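Local structure of MlnE (Bacillus amyloliquefaciens subsp. plantarum, 5D2E) at residues Y175-A180 / P186-V191; F242-Y245 / Y250-R253; A290-K295 / A479-F484. The protein binds NADP as the N-terminal B-type ketoreductase of the macrolactin assembly line, where it probably reduces keto groups of carrier-bound polyketide intermediates. All coordinates share one frame; numbering follows the deposited sequence.

Contact 1: Y175-A180 / P186-V191; sequences YLYENA and PIYNAV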
loop_
_atom_site.group_PDB
_atom_site.type_symbol
_atom_site.label_atom_id
_atom_site.label_comp_id
_atom_site.label_asym_id
_atom_site.label_seq_id
_atom_site.Cartn_x
_atom_site.Cartn_y
_atom_site.Cartn_z
ATOM N N TYR A 175 4.287 -4.276 -15.353
ATOM C CA TYR A 175 3.113 -3.520 -15.083
ATOM C C TYR A 175 3.466 -2.044 -15.208
ATOM O O TYR A 175 4.386 -1.590 -14.576
ATOM C CB TYR A 175 2.617 -3.852 -13.690
ATOM C CG TYR A 175 1.688 -2.847 -13.107
ATOM C CD1 TYR A 175 0.369 -2.726 -13.522
ATOM C CD2 TYR A 175 2.155 -1.947 -12.139
ATOM C CE1 TYR A 175 -0.447 -1.718 -12.993
ATOM C CE2 TYR A 175 1.334 -0.957 -11.616
ATOM C CZ TYR A 175 0.054 -0.850 -12.032
ATOM O OH TYR A 175 -0.701 0.143 -11.403
ATOM N N LEU A 176 2.689 -1.310 -16.027
ATOM C CA LEU A 176 2.853 0.105 -16.302
ATOM C C LEU A 176 1.631 0.896 -15.928
ATOM O O LEU A 176 0.523 0.456 -16.116
ATOM C CB LEU A 176 3.094 0.366 -17.803
ATOM C CG LEU A 176 4.093 -0.546 -18.497
ATOM C CD1 LEU A 176 4.174 -0.364 -20.011
ATOM C CD2 LEU A 176 5.430 -0.315 -17.868
ATOM N N TYR A 177 1.871 2.089 -15.392
ATOM C CA TYR A 177 0.831 3.044 -15.154
ATOM C C TYR A 177 1.346 4.457 -15.436
ATOM O O TYR A 177 2.535 4.721 -15.317
ATOM C CB TYR A 177 0.287 3.012 -13.740
ATOM C CG TYR A 177 1.199 3.393 -12.628
ATOM C CD1 TYR A 177 2.095 2.465 -12.096
ATOM C CD2 TYR A 177 1.182 4.698 -12.085
ATOM C CE1 TYR A 177 2.921 2.794 -11.037
ATOM C CE2 TYR A 177 2.001 5.027 -11.017
ATOM C CZ TYR A 177 2.878 4.076 -10.517
ATOM O OH TYR A 177 3.713 4.388 -9.488
ATOM N N GLU A 178 0.404 5.340 -15.744
ATOM C CA GLU A 178 0.708 6.709 -16.056
ATOM C C GLU A 178 0.479 7.590 -14.846
ATOM O O GLU A 178 -0.424 7.370 -14.034
ATOM C CB GLU A 178 -0.169 7.253 -17.151
ATOM C CG GLU A 178 0.028 6.590 -18.498
ATOM C CD GLU A 178 -0.901 7.193 -19.543
ATOM O OE1 GLU A 178 -1.817 7.985 -19.205
ATOM O OE2 GLU A 178 -0.654 6.920 -20.686
ATOM N N ASN A 179 1.314 8.608 -14.771
ATOM C CA ASN A 179 1.180 9.667 -13.782
ATOM C C ASN A 179 1.694 10.959 -14.446
ATOM O O ASN A 179 2.153 10.917 -15.592
ATOM C CB ASN A 179 1.916 9.326 -12.471
ATOM C CG ASN A 179 1.479 10.244 -11.269
ATOM O OD1 ASN A 179 0.428 10.877 -11.278
ATOM N ND2 ASN A 179 2.277 10.253 -10.245
ATOM N N ALA A 180 1.578 12.067 -13.722
ATOM C CA ALA A 180 2.095 13.363 -14.214
ATOM C C ALA A 180 2.592 14.204 -13.035
ATOM O O ALA A 180 2.097 14.078 -11.885
ATOM C CB ALA A 180 1.003 14.110 -14.946
ATOM N N PRO A 186 -2.196 6.834 -5.882
ATOM C CA PRO A 186 -2.072 5.949 -4.707
ATOM C C PRO A 186 -2.471 4.537 -4.975
ATOM O O PRO A 186 -1.816 3.644 -4.496
ATOM C CB PRO A 186 -2.980 6.571 -3.649
ATOM C CG PRO A 186 -3.445 7.863 -4.184
ATOM C CD PRO A 186 -3.079 7.994 -5.633
ATOM N N ILE A 187 -3.489 4.346 -5.795
ATOM C CA ILE A 187 -3.935 3.003 -6.167
ATOM C C ILE A 187 -2.934 2.346 -7.113
ATOM O O ILE A 187 -2.356 1.259 -6.817
ATOM C CB ILE A 187 -5.349 3.026 -6.731
ATOM C CG1 ILE A 187 -6.315 3.359 -5.637
ATOM C CG2 ILE A 187 -5.744 1.712 -7.365
ATOM C CD1 ILE A 187 -7.763 3.515 -6.062
ATOM N N TYR A 188 -2.589 3.039 -8.196
ATOM C CA TYR A 188 -1.730 2.375 -9.140
ATOM C C TYR A 188 -0.333 2.119 -8.574
ATOM O O TYR A 188 0.276 1.097 -8.863
ATOM C CB TYR A 188 -1.648 3.149 -10.444
ATOM C CG TYR A 188 -2.908 3.312 -11.203
ATOM C CD1 TYR A 188 -3.880 2.370 -11.172
ATOM C CD2 TYR A 188 -3.095 4.394 -12.069
ATOM C CE1 TYR A 188 -5.041 2.498 -11.922
ATOM C CE2 TYR A 188 -4.227 4.520 -12.827
ATOM C CZ TYR A 188 -5.204 3.569 -12.788
ATOM O OH TYR A 188 -6.353 3.647 -13.572
ATOM N N ASN A 189 0.164 3.038 -7.742
ATOM C CA ASN A 189 1.491 2.904 -7.123
ATOM C C ASN A 189 1.534 1.682 -6.123
ATOM O O ASN A 189 2.517 0.965 -6.024
ATOM C CB ASN A 189 1.785 4.228 -6.376
ATOM C CG ASN A 189 3.030 4.154 -5.534
ATOM O OD1 ASN A 189 2.936 4.113 -4.304
ATOM N ND2 ASN A 189 4.155 4.085 -6.163
ATOM N N ALA A 190 0.398 1.397 -5.519
ATOM C CA ALA A 190 0.297 0.281 -4.530
ATOM C C ALA A 190 0.423 -1.111 -5.153
ATOM O O ALA A 190 0.752 -2.089 -4.477
ATOM C CB ALA A 190 -0.955 0.405 -3.690
ATOM N N VAL A 191 0.223 -1.219 -6.459
ATOM C CA VAL A 191 0.386 -2.488 -7.133
ATOM C C VAL A 191 1.718 -3.142 -6.946
ATOM O O VAL A 191 1.759 -4.345 -6.903
ATOM C CB VAL A 191 0.069 -2.330 -8.631
ATOM C CG1 VAL A 191 0.400 -3.561 -9.428
ATOM C CG2 VAL A 191 -1.392 -1.920 -8.818
#
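Val191 sets its CG1 methyl on one face of the Tyr175 ring, 3.6 Å from the ring centroid and 15° off the normal, a CH-pi contact in the tightly packed end of this strand-helix pair. With CG anti to the backbone N (chi1 161°), the Tyr175 phenol runs from the strand to the first turn of the helix. There its OH donates to Tyr188 O at 2.9 Å, meeting the carbonyl from the side and tilted 24° from its plane. Together, that bond and the methyl on the face probably restrict how far the ring reaches and how it is turned. Next to it, Tyr188 CB lies over a face of the Tyr177 ring, 3.9 Å from its centroid; the two side chains run antiparallel past one another, and Tyr188 carries on until its OH bonds Ala134 O. The looser side begins at Asn189, which is partly exposed and runs alongside Tyr177. Its ND2 gives Tyr177 OH only a weak bond of 3.4 Å, and that hydroxyl has a second weak partner in Glu211. The pair forms the first half of a beta-alpha-beta unit in the Rossmann-like structural subdomain: strand 171-180 runs between strands 127-133 and 205-214, while the start of helix 186-201 packs on helix 141-164 and helix 419-437.

Contact 2: F242-Y245 / Y250-R253; sequences FTCY and YYKR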
loop_
_atom_site.group_PDB
_atom_site.type_symbol
_atom_site.label_atom_id
_atom_site.label_comp_id
_atom_site.label_asym_id
_atom_site.label_seq_id
_atom_site.Cartn_x
_atom_site.Cartn_y
_atom_site.Cartn_z
ATOM N N PHE A 242 10.415 -1.740 -8.582
ATOM C CA PHE A 242 9.741 -0.572 -9.021
ATOM C C PHE A 242 10.711 0.475 -9.532
ATOM O O PHE A 242 11.762 0.706 -8.945
ATOM C CB PHE A 242 8.828 -0.020 -7.870
ATOM C CG PHE A 242 8.228 1.305 -8.156
ATOM C CD1 PHE A 242 7.162 1.427 -9.039
ATOM C CD2 PHE A 242 8.757 2.472 -7.594
ATOM C CE1 PHE A 242 6.654 2.684 -9.363
ATOM C CE2 PHE A 242 8.208 3.719 -7.887
ATOM C CZ PHE A 242 7.168 3.817 -8.779
ATOM N N THR A 243 10.318 1.153 -10.615
ATOM C CA THR A 243 11.054 2.321 -11.114
ATOM C C THR A 243 10.065 3.401 -11.489
ATOM O O THR A 243 9.019 3.109 -12.105
ATOM C CB THR A 243 11.896 1.939 -12.324
ATOM O OG1 THR A 243 12.704 0.818 -12.019
ATOM C CG2 THR A 243 12.795 3.038 -12.779
ATOM N N CYS A 244 10.395 4.661 -11.189
ATOM C CA CYS A 244 9.599 5.759 -11.702
ATOM C C CYS A 244 10.390 6.413 -12.824
ATOM O O CYS A 244 11.546 6.847 -12.608
ATOM C CB CYS A 244 9.300 6.753 -10.618
ATOM S SG CYS A 244 8.398 8.219 -11.246
ATOM N N TYR A 245 9.787 6.436 -14.015
ATOM C CA TYR A 245 10.393 6.993 -15.213
ATOM C C TYR A 245 9.813 8.321 -15.558
ATOM O O TYR A 245 8.600 8.503 -15.557
ATOM C CB TYR A 245 10.144 6.059 -16.405
ATOM C CG TYR A 245 10.902 4.764 -16.330
ATOM C CD1 TYR A 245 12.206 4.649 -16.788
ATOM C CD2 TYR A 245 10.305 3.636 -15.777
ATOM C CE1 TYR A 245 12.909 3.448 -16.669
ATOM C CE2 TYR A 245 10.997 2.426 -15.670
ATOM C CZ TYR A 245 12.282 2.352 -16.119
ATOM O OH TYR A 245 12.893 1.167 -16.020
ATOM N N TYR A 250 15.186 8.595 -14.478
ATOM C CA TYR A 250 14.419 7.651 -13.737
ATOM C C TYR A 250 14.964 7.523 -12.323
ATOM O O TYR A 250 16.127 7.869 -12.033
ATOM C CB TYR A 250 14.332 6.305 -14.443
ATOM C CG TYR A 250 15.634 5.517 -14.572
ATOM C CD1 TYR A 250 16.473 5.710 -15.659
ATOM C CD2 TYR A 250 16.023 4.630 -13.579
ATOM C CE1 TYR A 250 17.654 4.997 -15.769
ATOM C CE2 TYR A 250 17.211 3.926 -13.663
ATOM C CZ TYR A 250 18.012 4.118 -14.781
ATOM O OH TYR A 250 19.174 3.421 -14.889
ATOM N N TYR A 251 14.120 7.026 -11.441
ATOM C CA TYR A 251 14.538 6.857 -10.064
ATOM C C TYR A 251 13.952 5.612 -9.397
ATOM O O TYR A 251 12.832 5.141 -9.726
ATOM C CB TYR A 251 14.360 8.158 -9.252
ATOM C CG TYR A 251 13.250 9.049 -9.671
ATOM C CD1 TYR A 251 13.373 9.949 -10.722
ATOM C CD2 TYR A 251 12.024 9.003 -8.991
ATOM C CE1 TYR A 251 12.290 10.742 -11.145
ATOM C CE2 TYR A 251 10.901 9.810 -9.385
ATOM C CZ TYR A 251 11.030 10.677 -10.469
ATOM O OH TYR A 251 9.886 11.423 -10.790
ATOM N N LYS A 252 14.773 5.058 -8.510
ATOM C CA LYS A 252 14.451 3.908 -7.749
ATOM C C LYS A 252 14.597 4.217 -6.261
ATOM O O LYS A 252 15.306 5.139 -5.881
ATOM C CB LYS A 252 15.460 2.826 -8.092
ATOM C CG LYS A 252 15.283 2.190 -9.453
ATOM C CD LYS A 252 16.021 0.861 -9.441
ATOM C CE LYS A 252 15.570 -0.043 -10.555
ATOM N NZ LYS A 252 15.872 0.653 -11.834
ATOM N N ARG A 253 13.952 3.405 -5.443
ATOM C CA ARG A 253 13.883 3.683 -4.033
ATOM C C ARG A 253 14.161 2.440 -3.189
ATOM O O ARG A 253 13.821 1.324 -3.592
ATOM C CB ARG A 253 12.554 4.275 -3.620
ATOM C CG ARG A 253 11.428 3.278 -3.656
ATOM C CD ARG A 253 10.124 3.823 -3.148
ATOM N NE ARG A 253 8.998 3.107 -3.734
ATOM C CZ ARG A 253 7.767 3.598 -3.829
ATOM N NH1 ARG A 253 7.461 4.804 -3.337
ATOM N NH2 ARG A 253 6.836 2.892 -4.443
HETATM O O HOH W 1 12.139 1.330 -6.227
HETATM O O HOH W 2 14.829 0.005 -14.361
#
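Phe242 and Arg253 meet at the far end of a beta hairpin, strands 242-245 and 249-257, set between strands 205-214 and 35-46 in the structural subdomain. Phe242 CE2 lies over one face of the guanidinium, the planes 31° apart, and CD2 comes within 3.7 Å of Arg253 NH2; the same NH2 makes a salt bridge with Glu192. Here the strands are joined through a water that donates to Phe242 O at 2.8 Å and accepts from Arg253 N at 2.9 Å. Thr243 next splits its branches, OG1 beside the end of Lys252 and CG2 against the Tyr250 ring. At Cys244 the strands bond directly as an antiparallel hydrogen-bonded pair: Cys244 N gives to Tyr251 O at 2.9 Å, nearly straight, and Tyr251 N returns the bond to Cys244 O at 2.8 Å. A chi1 of 176° turns Cys244 SG to the Tyr251 ring, obliquely and 3.5 Å from CE2, in a sulfur-aromatic contact, while Cys244 O lies over the centre of that ring. Tyr251 OH is held by Glu246. Last comes Tyr245, paired with Tyr250 without direct backbone bonds; the side chains run alongside each other in the same sense, their ring planes 38° apart, with Tyr245 CD1 3.6 Å from Tyr250 CB. Tyr245 OH bonds Glu232 and accepts from a second water, which takes a bond from Lys252 NZ at 2.8 Å.

Contact 3: A290-K295 / A479-F484; sequences AEYLAK and AGLAAF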
loop_
_atom_site.group_PDB
_atom_site.type_symbol
_atom_site.label_atom_id
_atom_site.label_comp_id
_atom_site.label_asym_id
_atom_site.label_seq_id
_atom_site.Cartn_x
_atom_site.Cartn_y
_atom_site.Cartn_z
ATOM N N ALA A 290 -5.288 3.997 22.283
ATOM C CA ALA A 290 -6.268 4.826 23.018
ATOM C C ALA A 290 -5.800 5.024 24.485
ATOM O O ALA A 290 -5.839 6.137 24.999
ATOM C CB ALA A 290 -7.667 4.241 22.983
ATOM N N GLU A 291 -5.306 3.976 25.115
ATOM C CA GLU A 291 -4.830 4.111 26.495
ATOM C C GLU A 291 -3.614 5.045 26.534
ATOM O O GLU A 291 -3.480 5.871 27.429
ATOM C CB GLU A 291 -4.346 2.798 27.096
ATOM C CG GLU A 291 -5.340 1.687 27.263
ATOM C CD GLU A 291 -4.679 0.490 27.952
ATOM O OE1 GLU A 291 -3.621 -0.043 27.472
ATOM O OE2 GLU A 291 -5.243 0.110 28.982
ATOM N N TYR A 292 -2.702 4.868 25.582
ATOM C CA TYR A 292 -1.527 5.713 25.473
ATOM C C TYR A 292 -1.879 7.184 25.379
ATOM O O TYR A 292 -1.296 8.044 26.118
ATOM C CB TYR A 292 -0.711 5.292 24.262
ATOM C CG TYR A 292 0.571 6.091 24.071
ATOM C CD1 TYR A 292 1.684 5.844 24.866
ATOM C CD2 TYR A 292 0.659 7.078 23.110
ATOM C CE1 TYR A 292 2.851 6.540 24.705
ATOM C CE2 TYR A 292 1.852 7.780 22.935
ATOM C CZ TYR A 292 2.942 7.494 23.730
ATOM O OH TYR A 292 4.135 8.200 23.599
ATOM N N LEU A 293 -2.868 7.483 24.550
ATOM C CA LEU A 293 -3.310 8.888 24.352
ATOM C C LEU A 293 -4.069 9.450 25.586
ATOM O O LEU A 293 -3.955 10.624 25.930
ATOM C CB LEU A 293 -4.221 9.003 23.172
ATOM C CG LEU A 293 -3.621 8.712 21.764
ATOM C CD1 LEU A 293 -4.571 9.224 20.683
ATOM C CD2 LEU A 293 -2.238 9.329 21.630
ATOM N N ALA A 294 -4.877 8.610 26.203
ATOM C CA ALA A 294 -5.573 8.975 27.450
ATOM C C ALA A 294 -4.596 9.320 28.580
ATOM O O ALA A 294 -4.884 10.191 29.379
ATOM C CB ALA A 294 -6.483 7.843 27.875
ATOM N N LYS A 295 -3.420 8.693 28.602
ATOM C CA LYS A 295 -2.442 9.008 29.579
ATOM C C LYS A 295 -1.674 10.302 29.324
ATOM O O LYS A 295 -1.114 10.861 30.240
ATOM C CB LYS A 295 -1.496 7.869 29.677
ATOM C CG LYS A 295 -2.186 6.642 30.197
ATOM C CD LYS A 295 -1.147 5.554 30.324
ATOM C CE LYS A 295 -1.814 4.214 30.363
ATOM N NZ LYS A 295 -0.724 3.232 30.359
ATOM N N ALA A 479 8.150 -0.511 22.966
ATOM C CA ALA A 479 8.992 -0.183 21.854
ATOM C C ALA A 479 8.163 0.460 20.687
ATOM O O ALA A 479 8.657 1.379 20.036
ATOM C CB ALA A 479 9.643 -1.442 21.395
ATOM N N GLY A 480 6.961 -0.065 20.461
ATOM C CA GLY A 480 6.082 0.343 19.372
ATOM C C GLY A 480 5.496 1.701 19.685
ATOM O O GLY A 480 5.475 2.579 18.850
ATOM N N LEU A 481 5.061 1.893 20.934
ATOM C CA LEU A 481 4.615 3.217 21.364
ATOM C C LEU A 481 5.669 4.244 21.228
ATOM O O LEU A 481 5.408 5.360 20.753
ATOM C CB LEU A 481 4.108 3.242 22.796
ATOM C CG LEU A 481 2.839 2.470 22.910
ATOM C CD1 LEU A 481 2.548 2.206 24.388
ATOM C CD2 LEU A 481 1.669 3.133 22.197
ATOM N N ALA A 482 6.895 3.894 21.586
ATOM C CA ALA A 482 7.952 4.854 21.467
ATOM C C ALA A 482 8.344 5.135 19.974
ATOM O O ALA A 482 8.834 6.220 19.659
ATOM C CB ALA A 482 9.170 4.370 22.187
ATOM N N ALA A 483 8.259 4.109 19.126
ATOM C CA ALA A 483 8.543 4.291 17.691
ATOM C C ALA A 483 7.510 5.282 17.113
ATOM O O ALA A 483 7.858 6.151 16.328
ATOM C CB ALA A 483 8.545 2.967 16.970
ATOM N N PHE A 484 6.273 5.178 17.550
ATOM C CA PHE A 484 5.234 6.094 17.158
ATOM C C PHE A 484 5.570 7.485 17.610
ATOM O O PHE A 484 5.547 8.435 16.828
ATOM C CB PHE A 484 3.941 5.683 17.781
ATOM C CG PHE A 484 2.868 6.718 17.682
ATOM C CD1 PHE A 484 2.148 6.861 16.526
ATOM C CD2 PHE A 484 2.592 7.574 18.762
ATOM C CE1 PHE A 484 1.183 7.792 16.419
ATOM C CE2 PHE A 484 1.607 8.518 18.644
ATOM C CZ PHE A 484 0.915 8.637 17.455
#
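In the Rossmann fold of the catalytic half, the helix that starts at the NADP-binding residues Gly284 and Leu285 meets helix 477-488 through one tyrosine, Tyr292, set against Leu481 and Phe484. The tyrosine and the leucine are also where the two backbones come nearest, their CA atoms 7.8 Å apart. The Tyr292 side chain leaves the backbone trans to its own N (chi1 -178°), which carries the ring out toward the other helix. Leu481 comes in over one face: its CD2 methyl is 4.0 Å from the Tyr292 ring centroid and 27° off the normal, a CH-pi contact. The methyl is displaced toward the root of the ring, since CD2 is closest to Tyr292 CG, at 3.7 Å. The second methyl, CD1, is 3.8 Å from Tyr292 CD1, and the leucine CB comes within 4.0 Å of Tyr292 CE1, so the whole isobutyl group follows one side of the ring, the two side chains passing in opposite directions. One turn further on, Phe484 touches the ring more lightly, its CD2 4.2 Å from Tyr292 CE2. No hydrogen bond links the two segments themselves; the tyrosine OH hydrogen-bonds OE1 of Gln485, the residue right after Phe484, so the phenol is gripped along its length by a single helix. The side chain of Leu481 lies about 5 Å from that of Trp452, an NADP-binding residue. Behind Tyr292, Ala290 and Ala294 pack on Leu320 of helix 311-321. On the other helix, Phe484 meets Phe289 edge-to-face and rests on Ile447 and Trp449 of strand 443-453, and Ala479 and Ala483 turn to Thr35 of strand 35-46.

How the contacts relate
Along the chain the contacts follow in series, 1, 2, then 3. Contacts 1 and 2 share the structural subdomain, their centres 12 Å apart, and they touch: Tyr177 OH lies 3.4 Å from Phe242 CE1, and Asn189 packs against Phe242 and Arg253. Strand 205-214, paired with both 171-180 and 242-245, runs between them. Contact 3 belongs to the NADP-binding catalytic half, its centre about 34 Å from that of contact 1 and 35 Å from that of contact 2. Strand 35-46 spans the gap, pairing with 249-257 and with 494-499, which pairs in turn with 443-453 of the catalytic half, so the two Rossmann-type halves are tied into one ketoreductase unit.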